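Beta-lactamase (Sphaerobacter thermophilus, PDB 4EWF) probably hydrolyses the amide bond of beta-lactams, converting them into substituted beta-amino acids. Local coordinates at residues T53-L58 with S113-T118; T74-L79 with G97-L102. All blocks are in the same frame, centred on the assembly; numbering follows the deposited sequence.

Contact 1: residues T53-L58 with S113-T118; sequences TVKIPL and SDNTAT
Lys55 and Ser113 belong to what is probably the active-site cluster of this class A beta-lactamase: Lys55 closes an SxxK pattern that begins at Ser52, while Ser113-Asp114-Asn115 fits the SDN form of the (S/Y)xN motif. The lysine chain leaves helix 55-67 fully extended beyond CG, which carries its amine across to residues 113-118. There NZ gives one hydrogen bond to Ser113 OG (2.8 Å) and another to Asn115 OD1 (3.0 Å). The amide oxygen is met in the carbonyl plane, with a C=O...N angle of 157°. Thr118 crosses the lysine chain at about a right angle, OG1 lying 3.1 Å from Lys55 CE. Thr118 OG1 donates to Asp114 O, which fixes its rotation, and Thr118 CG2 meets Leu58 CD2 at 3.6 Å, so a threonine suits the spot by serving both a polar and an apolar neighbour. Asp114 caps helix 115-125 through OD2 and Ala117 N, and its OD1 accepts from Val90 N and Leu91 N. Ser113 OG also bonds Ser52 OG and Lys216 NZ, with a sulfate nearby. Thr109 of helix 102-111 packs on Lys55 and Thr118, while strand 223-232 meets Thr53 and Ile56.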
ATOM      1  N   THR A  53       2.052  -3.189  -3.284  1.00 16.85           N
ATOM      2  CA  THR A  53       0.929  -2.784  -2.437  1.00 15.24           C
ATOM      3  C   THR A  53       0.259  -4.015  -1.844  1.00 17.00           C
ATOM      4  O   THR A  53      -0.376  -3.940  -0.800  1.00 16.50           O
ATOM      5  CB  THR A  53      -0.131  -1.945  -3.183  1.00 22.56           C
ATOM      6  OG1 THR A  53      -0.733  -2.730  -4.223  1.00 20.89           O
ATOM      7  CG2 THR A  53       0.495  -0.696  -3.767  1.00 17.00           C
ATOM      8  N   VAL A  54       0.445  -5.160  -2.491  1.00 20.77           N
ATOM      9  CA  VAL A  54      -0.170  -6.404  -2.017  1.00 20.50           C
ATOM     10  C   VAL A  54       0.425  -6.868  -0.675  1.00 24.17           C
ATOM     11  O   VAL A  54      -0.072  -7.799  -0.038  1.00 19.39           O
ATOM     12  CB  VAL A  54      -0.079  -7.520  -3.105  1.00 27.60           C
ATOM     13  CG1 VAL A  54       1.344  -8.029  -3.243  1.00 20.97           C
ATOM     14  CG2 VAL A  54      -1.087  -8.655  -2.810  1.00 20.88           C
ATOM     15  N   LYS A  55       1.481  -6.204  -0.232  1.00 20.07           N
ATOM     16  CA  LYS A  55       2.023  -6.512   1.081  1.00 23.23           C
ATOM     17  C   LYS A  55       1.079  -6.079   2.208  1.00 24.10           C
ATOM     18  O   LYS A  55       1.247  -6.490   3.355  1.00 23.12           O
ATOM     19  CB  LYS A  55       3.427  -5.920   1.225  1.00 17.70           C
ATOM     20  CG  LYS A  55       4.370  -6.530   0.191  1.00 17.80           C
ATOM     21  CD  LYS A  55       5.762  -5.882   0.169  1.00 20.79           C
ATOM     22  CE  LYS A  55       6.588  -6.497  -0.965  1.00 23.24           C
ATOM     23  NZ  LYS A  55       7.987  -5.974  -0.969  1.00 34.82           N
ATOM     24  N   ILE A  56       0.064  -5.280   1.876  1.00 21.56           N
ATOM     25  CA  ILE A  56      -0.919  -4.879   2.877  1.00 20.65           C
ATOM     26  C   ILE A  56      -1.779  -6.063   3.312  1.00 21.04           C
ATOM     27  O   ILE A  56      -1.789  -6.423   4.481  1.00 20.29           O
ATOM     28  CB  ILE A  56      -1.803  -3.708   2.391  1.00 21.93           C
ATOM     29  CG1 ILE A  56      -0.987  -2.405   2.352  1.00 21.48           C
ATOM     30  CG2 ILE A  56      -3.047  -3.549   3.296  1.00 22.59           C
ATOM     31  CD1 ILE A  56      -1.732  -1.247   1.649  1.00 23.95           C
ATOM     32  N   PRO A  57      -2.507  -6.682   2.371  1.00 16.69           N
ATOM     33  CA  PRO A  57      -3.288  -7.841   2.809  1.00 21.29           C
ATOM     34  C   PRO A  57      -2.410  -8.972   3.349  1.00 22.22           C
ATOM     35  O   PRO A  57      -2.888  -9.737   4.171  1.00 22.16           O
ATOM     36  CB  PRO A  57      -4.029  -8.277   1.534  1.00 23.71           C
ATOM     37  CG  PRO A  57      -3.284  -7.651   0.411  1.00 23.50           C
ATOM     38  CD  PRO A  57      -2.736  -6.355   0.952  1.00 14.95           C
ATOM     39  N   LEU A  58      -1.160  -9.082   2.901  1.00 21.24           N
ATOM     40  CA  LEU A  58      -0.246 -10.083   3.470  1.00 24.14           C
ATOM     41  C   LEU A  58      -0.029  -9.807   4.966  1.00 26.24           C
ATOM     42  O   LEU A  58      -0.110 -10.710   5.806  1.00 22.23           O
ATOM     43  CB  LEU A  58       1.102 -10.075   2.725  1.00 19.95           C
ATOM     44  CG  LEU A  58       2.247 -10.884   3.363  1.00 23.58           C
ATOM     45  CD1 LEU A  58       1.914 -12.370   3.489  1.00 23.37           C
ATOM     46  CD2 LEU A  58       3.544 -10.683   2.584  1.00 20.64           C
ATOM     47  N   SER A 113       9.824  -2.342   1.807  1.00 17.70           N
ATOM     48  CA  SER A 113       9.392  -3.288   0.776  1.00 18.07           C
ATOM     49  C   SER A 113      10.386  -4.441   0.551  1.00 19.56           C
ATOM     50  O   SER A 113      10.696  -4.825  -0.589  1.00 19.73           O
ATOM     51  CB  SER A 113       9.100  -2.556  -0.537  1.00 20.71           C
ATOM     52  OG  SER A 113       8.045  -3.213  -1.224  1.00 25.81           O
ATOM     53  N   ASP A 114      10.884  -5.002   1.647  1.00 20.81           N
ATOM     54  CA  ASP A 114      11.875  -6.062   1.542  1.00 17.69           C
ATOM     55  C   ASP A 114      11.258  -7.346   0.974  1.00 18.39           C
ATOM     56  O   ASP A 114      10.409  -7.981   1.606  1.00 18.42           O
ATOM     57  CB  ASP A 114      12.506  -6.313   2.913  1.00 17.92           C
ATOM     58  CG  ASP A 114      13.753  -7.155   2.825  1.00 19.86           C
ATOM     59  OD1 ASP A 114      14.819  -6.713   3.318  1.00 21.43           O
ATOM     60  OD2 ASP A 114      13.656  -8.261   2.259  1.00 19.19           O
ATOM     61  N   ASN A 115      11.701  -7.707  -0.223  1.00 18.34           N
ATOM     62  CA  ASN A 115      11.160  -8.834  -0.975  1.00 17.05           C
ATOM     63  C   ASN A 115      11.476 -10.184  -0.320  1.00 20.06           C
ATOM     64  O   ASN A 115      10.658 -11.095  -0.363  1.00 19.90           O
ATOM     65  CB  ASN A 115      11.665  -8.826  -2.429  1.00 19.06           C
ATOM     66  CG  ASN A 115      10.928  -7.807  -3.316  1.00 21.73           C
ATOM     67  OD1 ASN A 115       9.894  -7.264  -2.931  1.00 19.57           O
ATOM     68  ND2 ASN A 115      11.460  -7.565  -4.512  1.00 19.68           N
ATOM     69  N   THR A 116      12.657 -10.314   0.283  1.00 17.85           N
ATOM     70  CA  THR A 116      12.996 -11.537   1.015  1.00 20.65           C
ATOM     71  C   THR A 116      12.058 -11.721   2.222  1.00 23.56           C
ATOM     72  O   THR A 116      11.482 -12.796   2.430  1.00 20.57           O
ATOM     73  CB  THR A 116      14.456 -11.521   1.507  1.00 19.47           C
ATOM     74  OG1 THR A 116      15.349 -11.479   0.378  1.00 20.93           O
ATOM     75  CG2 THR A 116      14.747 -12.765   2.322  1.00 14.37           C
ATOM     76  N   ALA A 117      11.904 -10.665   3.014  1.00 20.65           N
ATOM     77  CA  ALA A 117      11.021 -10.703   4.181  1.00 22.19           C
ATOM     78  C   ALA A 117       9.596 -11.052   3.754  1.00 21.51           C
ATOM     79  O   ALA A 117       8.902 -11.824   4.422  1.00 21.01           O
ATOM     80  CB  ALA A 117      11.032  -9.363   4.884  1.00 17.95           C
ATOM     81  N   THR A 118       9.176 -10.477   2.631  1.00 20.76           N
ATOM     82  CA  THR A 118       7.846 -10.719   2.084  1.00 19.41           C
ATOM     83  C   THR A 118       7.647 -12.194   1.762  1.00 22.30           C
ATOM     84  O   THR A 118       6.651 -12.791   2.184  1.00 19.93           O
ATOM     85  CB  THR A 118       7.596  -9.886   0.820  1.00 22.41           C
ATOM     86  OG1 THR A 118       7.662  -8.494   1.153  1.00 22.62           O
ATOM     87  CG2 THR A 118       6.216 -10.192   0.239  1.00 19.90           C
TER

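Contact 2: residues T74-L79 with G97-L102; sequences TDRIVL and GLELTL
Leu79 O accepts from Gly97 N in a 2.7 Å hydrogen bond, Gly97 N lying in the plane of the Leu79 carbonyl. It closes one end of a small two-stranded antiparallel sheet, strands 76-78 and 99-101, set beside the helices. Gly97 has a positive phi of 106°, a conformation in which a side chain would press on the preceding carbonyl. Next along, Leu79 N reaches Leu98 O almost straight, with an N-H...O angle of 176°. Ile77 and Leu100 form the hydrogen-bonded pair: Ile77 N to Leu100 O is 2.9 Å, the donor standing above the carbonyl plane, and Leu100 N returns a bond to Ile77 O. At the far end Leu102 N bonds Asp75 O, as the strand gives way to helix 102-111.

Ile77, Leu79, Leu100 and Leu102 supply branched apolar chains for the inner side, where Leu105 touches Ile77 and Leu100, and Leu124 touches Ile77 and Leu102. Ile77 CD1 approaches Leu102 CB at 4.2 Å. Arg76, Val78, Glu99 and Thr101 occupy the other, more exposed face, a mix of two charged, one apolar and one hydroxyl side chain. The poorly ordered Arg76 side chain is bent twice along its length; as modelled, perhaps influenced by a crystal neighbour, the Thr101 CG2 methyl lies over one face of the guanidinium, while Glu99 OE2 lies at its edge, 3.8 Å from Arg76 NE in a long salt bridge.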
ATOM      1  N   THR A  74       7.180 -12.406  18.340  1.00 30.61           N
ATOM      2  CA  THR A  74       8.546 -12.701  18.759  1.00 34.91           C
ATOM      3  C   THR A  74       9.098 -13.990  18.149  1.00 38.04           C
ATOM      4  O   THR A  74      10.257 -14.337  18.393  1.00 34.79           O
ATOM      5  CB  THR A  74       8.669 -12.782  20.306  1.00 40.86           C
ATOM      6  OG1 THR A  74       7.662 -13.664  20.823  1.00 32.52           O
ATOM      7  CG2 THR A  74       8.504 -11.392  20.932  1.00 38.73           C
ATOM      8  N   ASP A  75       8.287 -14.696  17.357  1.00 31.23           N
ATOM      9  CA  ASP A  75       8.733 -15.972  16.787  1.00 33.35           C
ATOM     10  C   ASP A  75      10.002 -15.753  15.953  1.00 32.67           C
ATOM     11  O   ASP A  75      10.120 -14.760  15.241  1.00 32.21           O
ATOM     12  CB  ASP A  75       7.643 -16.618  15.912  1.00 35.41           C
ATOM     13  CG  ASP A  75       6.535 -17.279  16.730  1.00 46.40           C
ATOM     14  OD1 ASP A  75       6.687 -17.418  17.967  1.00 43.10           O
ATOM     15  OD2 ASP A  75       5.513 -17.675  16.120  1.00 40.90           O
ATOM     16  N   ARG A  76      10.938 -16.690  16.032  1.00 33.07           N
ATOM     17  CA  ARG A  76      12.207 -16.560  15.313  1.00 37.31           C
ATOM     18  C   ARG A  76      12.123 -17.160  13.900  1.00 36.00           C
ATOM     19  O   ARG A  76      11.516 -18.217  13.698  1.00 33.79           O
ATOM     20  CB  ARG A  76      13.360 -17.206  16.097  1.00 46.69           C
ATOM     21  CG  ARG A  76      13.265 -17.090  17.635  1.00 70.04           C
ATOM     22  CD  ARG A  76      13.173 -15.637  18.155  1.00 81.84           C
ATOM     23  NE  ARG A  76      14.476 -15.057  18.494  1.00 88.19           N
ATOM     24  CZ  ARG A  76      14.656 -14.013  19.303  1.00 84.62           C
ATOM     25  NH1 ARG A  76      15.882 -13.563  19.540  1.00 79.23           N
ATOM     26  NH2 ARG A  76      13.614 -13.419  19.880  1.00 85.82           N
ATOM     27  N   ILE A  77      12.701 -16.451  12.931  1.00 29.23           N
ATOM     28  CA  ILE A  77      12.892 -16.951  11.568  1.00 26.72           C
ATOM     29  C   ILE A  77      14.344 -16.698  11.190  1.00 31.56           C
ATOM     30  O   ILE A  77      14.855 -15.591  11.372  1.00 30.35           O
ATOM     31  CB  ILE A  77      11.990 -16.219  10.537  1.00 22.24           C
ATOM     32  CG1 ILE A  77      10.513 -16.481  10.817  1.00 30.52           C
ATOM     33  CG2 ILE A  77      12.330 -16.643   9.102  1.00 27.75           C
ATOM     34  CD1 ILE A  77       9.928 -15.587  11.878  1.00 38.69           C
ATOM     35  N   VAL A  78      15.009 -17.720  10.661  1.00 28.21           N
ATOM     36  CA  VAL A  78      16.412 -17.594  10.273  1.00 26.36           C
ATOM     37  C   VAL A  78      16.536 -17.299   8.772  1.00 31.20           C
ATOM     38  O   VAL A  78      15.890 -17.950   7.939  1.00 30.10           O
ATOM     39  CB  VAL A  78      17.209 -18.876  10.604  1.00 28.24           C
ATOM     40  CG1 VAL A  78      18.662 -18.763  10.108  1.00 28.73           C
ATOM     41  CG2 VAL A  78      17.169 -19.168  12.097  1.00 30.67           C
ATOM     42  N   LEU A  79      17.367 -16.315   8.440  1.00 27.26           N
ATOM     43  CA  LEU A  79      17.642 -15.959   7.051  1.00 25.89           C
ATOM     44  C   LEU A  79      18.525 -17.020   6.379  1.00 22.85           C
ATOM     45  O   LEU A  79      19.634 -17.303   6.840  1.00 26.14           O
ATOM     46  CB  LEU A  79      18.334 -14.598   6.976  1.00 27.39           C
ATOM     47  CG  LEU A  79      18.705 -14.134   5.559  1.00 29.21           C
ATOM     48  CD1 LEU A  79      17.451 -13.866   4.744  1.00 24.77           C
ATOM     49  CD2 LEU A  79      19.566 -12.895   5.628  1.00 25.65           C
ATOM     50  N   GLY A  97      22.100 -16.899   7.915  1.00 27.59           N
ATOM     51  CA  GLY A  97      22.090 -17.310   9.312  1.00 31.75           C
ATOM     52  C   GLY A  97      21.585 -16.217  10.245  1.00 34.09           C
ATOM     53  O   GLY A  97      21.383 -16.441  11.441  1.00 31.03           O
ATOM     54  N   LEU A  98      21.384 -15.021   9.697  1.00 27.45           N
ATOM     55  CA  LEU A  98      20.849 -13.919  10.484  1.00 28.37           C
ATOM     56  C   LEU A  98      19.512 -14.338  11.096  1.00 30.57           C
ATOM     57  O   LEU A  98      18.613 -14.793  10.393  1.00 27.07           O
ATOM     58  CB  LEU A  98      20.634 -12.698   9.590  1.00 24.38           C
ATOM     59  CG  LEU A  98      20.112 -11.415  10.244  1.00 28.62           C
ATOM     60  CD1 LEU A  98      21.164 -10.791  11.133  1.00 35.85           C
ATOM     61  CD2 LEU A  98      19.705 -10.428   9.159  1.00 27.54           C
ATOM     62  N   GLU A  99      19.383 -14.183  12.404  1.00 28.49           N
ATOM     63  CA  GLU A  99      18.160 -14.575  13.084  1.00 31.42           C
ATOM     64  C   GLU A  99      17.255 -13.373  13.336  1.00 34.34           C
ATOM     65  O   GLU A  99      17.626 -12.444  14.045  1.00 33.68           O
ATOM     66  CB  GLU A  99      18.499 -15.297  14.390  1.00 39.90           C
ATOM     67  CG  GLU A  99      17.332 -16.015  15.031  1.00 55.08           C
ATOM     68  CD  GLU A  99      17.781 -17.044  16.063  1.00 67.60           C
ATOM     69  OE1 GLU A  99      18.981 -17.410  16.072  1.00 67.74           O
ATOM     70  OE2 GLU A  99      16.928 -17.488  16.861  1.00 75.99           O
ATOM     71  N   LEU A 100      16.069 -13.405  12.733  1.00 23.40           N
ATOM     72  CA  LEU A 100      15.094 -12.323  12.831  1.00 23.73           C
ATOM     73  C   LEU A 100      13.867 -12.780  13.620  1.00 28.23           C
ATOM     74  O   LEU A 100      13.760 -13.954  13.975  1.00 32.20           O
ATOM     75  CB  LEU A 100      14.657 -11.915  11.420  1.00 28.63           C
ATOM     76  CG  LEU A 100      15.849 -11.464  10.555  1.00 31.21           C
ATOM     77  CD1 LEU A 100      15.692 -11.884   9.100  1.00 25.06           C
ATOM     78  CD2 LEU A 100      16.064  -9.966  10.676  1.00 28.28           C
ATOM     79  N   THR A 101      12.946 -11.858  13.889  1.00 24.43           N
ATOM     80  CA  THR A 101      11.674 -12.213  14.496  1.00 22.90           C
ATOM     81  C   THR A 101      10.585 -11.981  13.467  1.00 24.41           C
ATOM     82  O   THR A 101      10.810 -11.314  12.451  1.00 27.22           O
ATOM     83  CB  THR A 101      11.341 -11.372  15.747  1.00 23.65           C
ATOM     84  OG1 THR A 101      11.337  -9.981  15.396  1.00 29.99           O
ATOM     85  CG2 THR A 101      12.332 -11.633  16.885  1.00 29.99           C
ATOM     86  N   LEU A 102       9.412 -12.545  13.722  1.00 25.11           N
ATOM     87  CA  LEU A 102       8.264 -12.306  12.859  1.00 21.94           C
ATOM     88  C   LEU A 102       7.999 -10.802  12.754  1.00 27.40           C
ATOM     89  O   LEU A 102       7.701 -10.292  11.679  1.00 25.43           O
ATOM     90  CB  LEU A 102       7.032 -13.030  13.420  1.00 27.94           C
ATOM     91  CG  LEU A 102       5.735 -12.853  12.620  1.00 32.05           C
ATOM     92  CD1 LEU A 102       5.915 -13.331  11.196  1.00 33.42           C
ATOM     93  CD2 LEU A 102       4.567 -13.595  13.282  1.00 35.43           C
TER

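Contact 1 is buried, its centre about 9 Å from that of the chain, against about 24 Å for contact 2 on the surface. Side chains do the polar work in contact 1, where a lysine amine and its oxygen partners form part of a probable catalytic cluster; in contact 2 the backbones pair, and the side chains sort into an apolar inner face and a mixed outer one carrying the charges. Both rest on the same helices: helix 102-111 follows the second strand of contact 2 and packs against contact 1, while helix 115-125 begins in contact 1 and lies beneath the small sheet. The contacts touch where Thr116 CG2 packs on Leu79 CD1 at 3.8 Å.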